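Uncharacterized protein (PDB 3K4I) is of unknown function but belongs to the Aldolase/RraA family, with an alpha/beta fold built round a mixed beta-sheet and three chains in the assembly. Local coordinates at residues 51-56 / 84-89. Residues are numbered along the deposited sequence; the frame is centred on the assembly and turned at random.
Sequences TRCVGI and GSVIVS
A parallel strand pair in the mixed sheet of this RraA-like fold starts here, where strand 53-63 meets the beginning of strand 85-90. The axes of 53-56 and 85-89 cross at 87° and come within 4.3 Å. Within these segments they pair only where Ile56 meets Ser85, and the pairing goes on past Ile56. Ile56 and Ser85 form the parallel bridge. Two backbone hydrogen bonds hold it. Ile56 N gives its hydrogen to Gly84 O at 3.2 Å. Val86 N reaches Ile56 O at 2.8 Å, but this donor stands 51° out of the carbonyl plane. Ser85 CA adds a CA-H...O contact to the same oxygen, 3.2 Å from Ile56 O. Ser85 OG is hydrogen-bonded to Pro82 O just before the strand.

Beyond Ile56 the strand continues to Phe58, which shares a backbone hydrogen bond with Val86. Strand 53-63 is also paired with strand 170-174: Cys53 and Gly55 bond through their backbones to Cys173 and Met171. The contact is buried, and Val86 is its main side chain. Val86 CG1 lies anti to the backbone N (chi1 169°), which places CG2 beside that N and against Gly55 N and CA. Val86 CG2 sits 3.4 Å from Gly55 N and also meets Cys53 SG, at 4.1 Å.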
loop_
_atom_site.group_PDB
_atom_site.type_symbol
_atom_site.label_atom_id
_atom_site.label_comp_id
_atom_site.label_asym_id
_atom_site.label_seq_id
_atom_site.Cartn_x
_atom_site.Cartn_y
_atom_site.Cartn_z
ATOM N N THR C 51 3.876 12.939 2.313
ATOM C CA THR C 51 4.926 13.316 3.268
ATOM C C THR C 51 6.335 13.048 2.731
ATOM O O THR C 51 6.533 12.276 1.773
ATOM C CB THR C 51 4.760 12.607 4.625
ATOM O OG1 THR C 51 4.734 11.171 4.432
ATOM C CG2 THR C 51 3.478 13.112 5.331
ATOM N N ARG C 52 7.301 13.702 3.353
ATOM C CA ARG C 52 8.716 13.497 3.058
ATOM C C ARG C 52 9.519 13.967 4.257
ATOM O O ARG C 52 9.008 14.680 5.105
ATOM C CB ARG C 52 9.127 14.244 1.768
ATOM C CG ARG C 52 8.996 15.766 1.850
ATOM C CD ARG C 52 9.294 16.421 0.492
ATOM N NE ARG C 52 10.625 16.122 -0.043
ATOM C CZ ARG C 52 11.764 16.646 0.407
ATOM N NH1 ARG C 52 11.756 17.511 1.410
ATOM N NH2 ARG C 52 12.923 16.305 -0.147
ATOM N N CYS C 53 10.755 13.523 4.359
ATOM C CA CYS C 53 11.642 14.051 5.398
ATOM C C CYS C 53 13.072 14.012 4.971
ATOM O O CYS C 53 13.497 13.137 4.181
ATOM C CB CYS C 53 11.489 13.325 6.761
ATOM S SG CYS C 53 11.759 11.534 6.661
ATOM N N VAL C 54 13.812 14.943 5.568
ATOM C CA VAL C 54 15.253 15.032 5.464
ATOM C C VAL C 54 15.811 15.199 6.860
ATOM O O VAL C 54 15.359 16.054 7.634
ATOM C CB VAL C 54 15.672 16.269 4.618
ATOM C CG1 VAL C 54 17.171 16.298 4.472
ATOM C CG2 VAL C 54 14.996 16.197 3.258
ATOM N N GLY C 55 16.800 14.392 7.216
ATOM C CA GLY C 55 17.442 14.614 8.530
ATOM C C GLY C 55 18.557 13.618 8.780
ATOM O O GLY C 55 18.928 12.836 7.887
ATOM N N ILE C 56 19.103 13.668 9.989
ATOM C CA ILE C 56 20.282 12.899 10.346
ATOM C C ILE C 56 19.848 11.621 11.019
ATOM O O ILE C 56 19.063 11.670 11.951
ATOM C CB ILE C 56 21.133 13.737 11.337
ATOM C CG1 ILE C 56 21.461 15.098 10.711
ATOM C CG2 ILE C 56 22.357 12.969 11.775
ATOM C CD1 ILE C 56 22.242 15.037 9.339
ATOM N N GLY C 84 16.113 17.392 14.623
ATOM C CA GLY C 84 16.614 17.331 13.256
ATOM C C GLY C 84 16.938 15.917 12.840
ATOM O O GLY C 84 17.372 15.689 11.701
ATOM N N SER C 85 16.701 14.983 13.760
ATOM C CA SER C 85 16.959 13.560 13.473
ATOM C C SER C 85 15.869 12.941 12.642
ATOM O O SER C 85 14.706 13.319 12.756
ATOM C CB SER C 85 17.048 12.770 14.764
ATOM O OG SER C 85 18.150 13.189 15.543
ATOM N N VAL C 86 16.250 11.948 11.829
ATOM C CA VAL C 86 15.305 10.951 11.317
ATOM C C VAL C 86 15.656 9.645 12.048
ATOM O O VAL C 86 16.776 9.218 11.976
ATOM C CB VAL C 86 15.490 10.771 9.797
ATOM C CG1 VAL C 86 14.731 9.568 9.266
ATOM C CG2 VAL C 86 15.058 12.059 9.044
ATOM N N ILE C 87 14.691 9.032 12.740
ATOM C CA ILE C 87 14.932 7.834 13.527
ATOM C C ILE C 87 14.889 6.673 12.541
ATOM O O ILE C 87 13.977 6.613 11.725
ATOM C CB ILE C 87 13.843 7.669 14.620
ATOM C CG1 ILE C 87 14.036 8.715 15.729
ATOM C CG2 ILE C 87 13.879 6.194 15.189
ATOM C CD1 ILE C 87 12.876 8.836 16.796
ATOM N N VAL C 88 15.888 5.792 12.596
ATOM C CA VAL C 88 15.937 4.645 11.681
ATOM C C VAL C 88 15.990 3.450 12.587
ATOM O O VAL C 88 16.973 3.280 13.297
ATOM C CB VAL C 88 17.151 4.664 10.742
ATOM C CG1 VAL C 88 17.148 3.406 9.820
ATOM C CG2 VAL C 88 17.155 5.947 9.908
ATOM N N SER C 89 14.918 2.648 12.566
ATOM C CA SER C 89 14.715 1.576 13.526
ATOM C C SER C 89 14.744 0.258 12.825
ATOM O O SER C 89 14.046 0.074 11.812
ATOM C CB SER C 89 13.370 1.728 14.245
ATOM O OG SER C 89 13.424 2.807 15.156
#